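Local coordinates for amidase (Bacillus anthracis, PDB 5EWQ), which is an amidase-family enzyme that probably hydrolyses monocarboxylic acid amides to the carboxylate and ammonia, at residues A[162-174]-A[180-192]. Numbering follows the deposited sequence.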
loop_
_atom_site.group_PDB
_atom_site.type_symbol
_atom_site.label_atom_id
_atom_site.label_comp_id
_atom_site.label_asym_id
_atom_site.label_seq_id
_atom_site.Cartn_x
_atom_site.Cartn_y
_atom_site.Cartn_z
ATOM N N VAL A 162 7.669 -3.816 13.084
ATOM C CA VAL A 162 6.259 -3.659 12.753
ATOM C C VAL A 162 5.483 -3.020 13.903
ATOM O O VAL A 162 5.307 -3.625 14.961
ATOM C CB VAL A 162 5.609 -5.005 12.392
ATOM C CG1 VAL A 162 4.158 -4.797 11.988
ATOM C CG2 VAL A 162 6.384 -5.684 11.276
ATOM N N LEU A 163 5.025 -1.791 13.685
ATOM C CA LEU A 163 4.246 -1.070 14.684
ATOM C C LEU A 163 2.862 -1.689 14.848
ATOM O O LEU A 163 2.362 -1.832 15.965
ATOM C CB LEU A 163 4.118 0.405 14.300
ATOM C CG LEU A 163 3.215 1.264 15.187
ATOM C CD1 LEU A 163 3.752 1.327 16.608
ATOM C CD2 LEU A 163 3.061 2.660 14.603
ATOM N N GLY A 164 2.252 -2.056 13.726
ATOM C CA GLY A 164 0.932 -2.658 13.734
ATOM C C GLY A 164 0.471 -3.034 12.339
ATOM O O GLY A 164 1.271 -3.080 11.404
ATOM N N LYS A 165 -0.821 -3.301 12.191
ATOM C CA LYS A 165 -1.366 -3.674 10.892
ATOM C C LYS A 165 -2.505 -2.751 10.468
ATOM O O LYS A 165 -3.254 -2.243 11.301
ATOM C CB LYS A 165 -1.831 -5.131 10.910
ATOM C CG LYS A 165 -0.683 -6.115 11.059
ATOM C CD LYS A 165 -1.143 -7.557 10.963
ATOM C CE LYS A 165 0.050 -8.500 11.016
ATOM N NZ LYS A 165 -0.351 -9.932 10.968
ATOM N N ALA A 166 -2.622 -2.541 9.160
ATOM C CA ALA A 166 -3.561 -1.569 8.616
ATOM C C ALA A 166 -4.837 -2.217 8.096
ATOM O O ALA A 166 -4.829 -3.364 7.648
ATOM C CB ALA A 166 -2.899 -0.772 7.512
ATOM N N ASN A 167 -5.934 -1.466 8.154
ATOM C CA ASN A 167 -7.214 -1.939 7.649
ATOM C C ASN A 167 -7.185 -2.038 6.129
ATOM O O ASN A 167 -6.334 -1.433 5.477
ATOM C CB ASN A 167 -8.347 -1.017 8.110
ATOM C CG ASN A 167 -9.704 -1.692 8.065
ATOM O OD1 ASN A 167 -9.803 -2.893 7.819
ATOM N ND2 ASN A 167 -10.756 -0.923 8.314
HETATM N N MSE A 168 -8.113 -2.802 5.567
HETATM C CA MSE A 168 -8.113 -3.057 4.134
HETATM C C MSE A 168 -9.472 -3.522 3.637
HETATM O O MSE A 168 -10.299 -3.996 4.413
HETATM C CB MSE A 168 -7.058 -4.109 3.790
HETATM C CG MSE A 168 -7.217 -5.401 4.576
HETATM SE SE MSE A 168 -5.953 -6.794 4.062
HETATM C CE MSE A 168 -6.686 -7.252 2.319
ATOM N N SER A 169 -9.697 -3.381 2.336
ATOM C CA SER A 169 -10.849 -4.004 1.707
ATOM C C SER A 169 -10.687 -5.511 1.840
ATOM O O SER A 169 -9.656 -6.062 1.453
ATOM C CB SER A 169 -10.971 -3.589 0.241
ATOM O OG SER A 169 -11.073 -2.183 0.117
ATOM N N GLU A 170 -11.697 -6.169 2.404
ATOM C CA GLU A 170 -11.615 -7.590 2.731
ATOM C C GLU A 170 -11.258 -8.439 1.512
ATOM O O GLU A 170 -11.776 -8.215 0.418
ATOM C CB GLU A 170 -12.934 -8.068 3.342
ATOM C CG GLU A 170 -12.888 -9.483 3.896
ATOM C CD GLU A 170 -14.102 -9.820 4.739
ATOM O OE1 GLU A 170 -14.260 -11.001 5.111
ATOM O OE2 GLU A 170 -14.896 -8.901 5.034
ATOM N N TRP A 171 -10.363 -9.402 1.721
ATOM C CA TRP A 171 -9.846 -10.263 0.656
ATOM C C TRP A 171 -9.238 -9.460 -0.490
ATOM O O TRP A 171 -9.370 -9.838 -1.655
ATOM C CB TRP A 171 -10.944 -11.183 0.116
ATOM C CG TRP A 171 -11.333 -12.281 1.056
ATOM C CD1 TRP A 171 -12.554 -12.472 1.636
ATOM C CD2 TRP A 171 -10.493 -13.340 1.533
ATOM N NE1 TRP A 171 -12.527 -13.587 2.439
ATOM C CE2 TRP A 171 -11.274 -14.139 2.391
ATOM C CE3 TRP A 171 -9.157 -13.694 1.313
ATOM C CZ2 TRP A 171 -10.763 -15.262 3.036
ATOM C CZ3 TRP A 171 -8.653 -14.813 1.952
ATOM C CH2 TRP A 171 -9.454 -15.584 2.802
ATOM N N ALA A 172 -8.566 -8.365 -0.143
ATOM C CA ALA A 172 -7.972 -7.453 -1.118
ATOM C C ALA A 172 -9.009 -6.998 -2.137
ATOM O O ALA A 172 -8.759 -7.010 -3.342
ATOM C CB ALA A 172 -6.787 -8.107 -1.814
ATOM N N ASN A 173 -10.175 -6.605 -1.628
ATOM C CA ASN A 173 -11.318 -6.212 -2.448
ATOM C C ASN A 173 -11.744 -7.319 -3.408
ATOM O O ASN A 173 -11.729 -7.143 -4.626
ATOM C CB ASN A 173 -11.015 -4.932 -3.228
ATOM C CG ASN A 173 -12.255 -4.327 -3.858
ATOM O OD1 ASN A 173 -13.366 -4.492 -3.350
ATOM N ND2 ASN A 173 -12.074 -3.628 -4.973
ATOM N N TYR A 174 -12.118 -8.465 -2.849
ATOM C CA TYR A 174 -12.634 -9.567 -3.651
ATOM C C TYR A 174 -13.635 -10.386 -2.845
ATOM O O TYR A 174 -13.425 -11.571 -2.595
ATOM C CB TYR A 174 -11.496 -10.457 -4.151
ATOM C CG TYR A 174 -11.859 -11.269 -5.375
ATOM C CD1 TYR A 174 -11.915 -10.674 -6.629
ATOM C CD2 TYR A 174 -12.145 -12.625 -5.279
ATOM C CE1 TYR A 174 -12.248 -11.405 -7.753
ATOM C CE2 TYR A 174 -12.478 -13.366 -6.400
ATOM C CZ TYR A 174 -12.527 -12.749 -7.633
ATOM O OH TYR A 174 -12.857 -13.476 -8.752
ATOM N N PRO A 180 -18.282 -1.591 -0.052
ATOM C CA PRO A 180 -17.534 -0.335 -0.145
ATOM C C PRO A 180 -16.047 -0.543 0.111
ATOM O O PRO A 180 -15.675 -1.405 0.906
ATOM C CB PRO A 180 -18.162 0.531 0.951
ATOM C CG PRO A 180 -18.706 -0.449 1.933
ATOM C CD PRO A 180 -19.185 -1.609 1.111
ATOM N N SER A 181 -15.211 0.240 -0.563
ATOM C CA SER A 181 -13.770 0.146 -0.385
ATOM C C SER A 181 -13.371 0.585 1.018
ATOM O O SER A 181 -13.945 1.524 1.571
ATOM C CB SER A 181 -13.045 0.993 -1.431
ATOM O OG SER A 181 -13.443 2.351 -1.351
ATOM N N GLY A 182 -12.388 -0.101 1.591
ATOM C CA GLY A 182 -11.919 0.222 2.924
ATOM C C GLY A 182 -12.675 -0.516 4.012
ATOM O O GLY A 182 -12.351 -0.400 5.194
ATOM N N TYR A 183 -13.687 -1.282 3.620
ATOM C CA TYR A 183 -14.457 -2.055 4.587
ATOM C C TYR A 183 -13.887 -3.458 4.780
ATOM O O TYR A 183 -13.466 -4.108 3.823
ATOM C CB TYR A 183 -15.926 -2.152 4.166
ATOM C CG TYR A 183 -16.751 -3.018 5.092
ATOM C CD1 TYR A 183 -17.255 -2.509 6.283
ATOM C CD2 TYR A 183 -17.015 -4.347 4.783
ATOM C CE1 TYR A 183 -18.005 -3.300 7.138
ATOM C CE2 TYR A 183 -17.762 -5.144 5.633
ATOM C CZ TYR A 183 -18.255 -4.614 6.807
ATOM O OH TYR A 183 -19.000 -5.404 7.655
ATOM N N SER A 184 -13.884 -3.914 6.027
ATOM C CA SER A 184 -13.469 -5.271 6.355
ATOM C C SER A 184 -14.339 -5.813 7.481
ATOM O O SER A 184 -14.697 -5.080 8.402
ATOM C CB SER A 184 -11.997 -5.312 6.763
ATOM O OG SER A 184 -11.814 -4.757 8.053
ATOM N N GLY A 185 -14.674 -7.097 7.407
ATOM C CA GLY A 185 -15.488 -7.727 8.431
ATOM C C GLY A 185 -14.748 -7.876 9.746
ATOM O O GLY A 185 -15.349 -8.161 10.780
ATOM N N LYS A 186 -13.435 -7.675 9.704
ATOM C CA LYS A 186 -12.590 -7.825 10.882
ATOM C C LYS A 186 -12.611 -6.589 11.775
ATOM O O LYS A 186 -12.821 -6.690 12.984
ATOM C CB LYS A 186 -11.153 -8.132 10.461
ATOM C CG LYS A 186 -10.177 -8.256 11.617
ATOM C CD LYS A 186 -8.754 -8.398 11.110
ATOM C CE LYS A 186 -7.770 -8.579 12.253
ATOM N NZ LYS A 186 -6.371 -8.698 11.758
ATOM N N LYS A 187 -12.392 -5.422 11.177
ATOM C CA LYS A 187 -12.273 -4.188 11.946
ATOM C C LYS A 187 -13.401 -3.202 11.650
ATOM O O LYS A 187 -13.847 -2.474 12.538
ATOM C CB LYS A 187 -10.922 -3.525 11.676
ATOM C CG LYS A 187 -10.561 -2.446 12.678
ATOM C CD LYS A 187 -10.492 -3.015 14.087
ATOM C CE LYS A 187 -10.257 -1.923 15.115
ATOM N NZ LYS A 187 -11.390 -0.958 15.169
ATOM N N GLY A 188 -13.859 -3.176 10.404
ATOM C CA GLY A 188 -14.932 -2.280 10.013
ATOM C C GLY A 188 -14.567 -1.395 8.837
ATOM O O GLY A 188 -13.721 -1.750 8.018
ATOM N N GLN A 189 -15.202 -0.229 8.763
ATOM C CA GLN A 189 -15.026 0.672 7.628
ATOM C C GLN A 189 -13.877 1.657 7.824
ATOM O O GLN A 189 -13.777 2.315 8.858
ATOM C CB GLN A 189 -16.320 1.445 7.364
ATOM C CG GLN A 189 -16.203 2.487 6.264
ATOM C CD GLN A 189 -15.957 1.870 4.903
ATOM O OE1 GLN A 189 -16.747 1.055 4.429
ATOM N NE2 GLN A 189 -14.852 2.249 4.271
ATOM N N ASN A 190 -13.015 1.749 6.817
ATOM C CA ASN A 190 -11.940 2.731 6.802
ATOM C C ASN A 190 -12.475 4.078 6.334
ATOM O O ASN A 190 -13.253 4.143 5.381
ATOM C CB ASN A 190 -10.804 2.265 5.886
ATOM C CG ASN A 190 -9.453 2.830 6.284
ATOM O OD1 ASN A 190 -8.484 2.088 6.427
ATOM N ND2 ASN A 190 -9.377 4.145 6.448
ATOM N N LEU A 191 -12.061 5.150 7.001
ATOM C CA LEU A 191 -12.495 6.492 6.625
ATOM C C LEU A 191 -11.343 7.328 6.069
ATOM O O LEU A 191 -10.204 7.215 6.520
ATOM C CB LEU A 191 -13.131 7.203 7.820
ATOM C CG LEU A 191 -14.375 6.533 8.406
ATOM C CD1 LEU A 191 -14.973 7.393 9.506
ATOM C CD2 LEU A 191 -15.406 6.249 7.319
ATOM N N ASN A 192 -11.650 8.161 5.079
ATOM C CA ASN A 192 -10.652 9.022 4.459
ATOM C C ASN A 192 -10.401 10.254 5.321
ATOM O O ASN A 192 -11.318 11.035 5.570
ATOM C CB ASN A 192 -11.100 9.430 3.050
ATOM C CG ASN A 192 -9.981 10.054 2.229
ATOM O OD1 ASN A 192 -9.199 10.864 2.727
ATOM N ND2 ASN A 192 -9.907 9.678 0.958
#
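Asn167 lays its side-chain amide against the beta hairpin formed by strands 183-184 and 188-189, in the amidase fold, just beyond the end of strand 161-166. CG anti to the backbone N (chi1 -159°) carries the amide across to the hairpin, where both its oxygen and its nitrogen bond. OD1 takes the hydroxyl of Ser184 in its carbonyl plane, on a lone pair, OG to OD1 being 2.8 Å; ND2 gives a nearly straight bond to Gly188 O at 3.1 Å. That donor stands above the carbonyl plane of Gly188, while Ser184 N, the hairpin's own partner, reaches the same oxygen from the opposite face. Further along, Ser169 OG accepts from Gly182 N (2.9 Å, 176°) at the type II turn from Pro180 to Tyr183, and Glu170 N bonds to Tyr183 O. The extended Glu170 side chain puts OE2 3.0 Å from Gly185 N, which meets it from above the carboxylate plane. Buried polar groups thus tie the chain leaving the large mixed sheet to the hairpin. Behind them, Gln189 NE2 spans Ser181 O and Asn190 O, both close to its amide plane, linking the turn to the hairpin's exit. Lys186 extends to a salt bridge with Asp123, and Lys187 NZ to Gln80 and Asn86. Within the hairpin, Ser184 OG also accepts from Lys187 N at 3.2 Å, an ST motif that probably helps turn the hydroxyl toward Asn167 OD1.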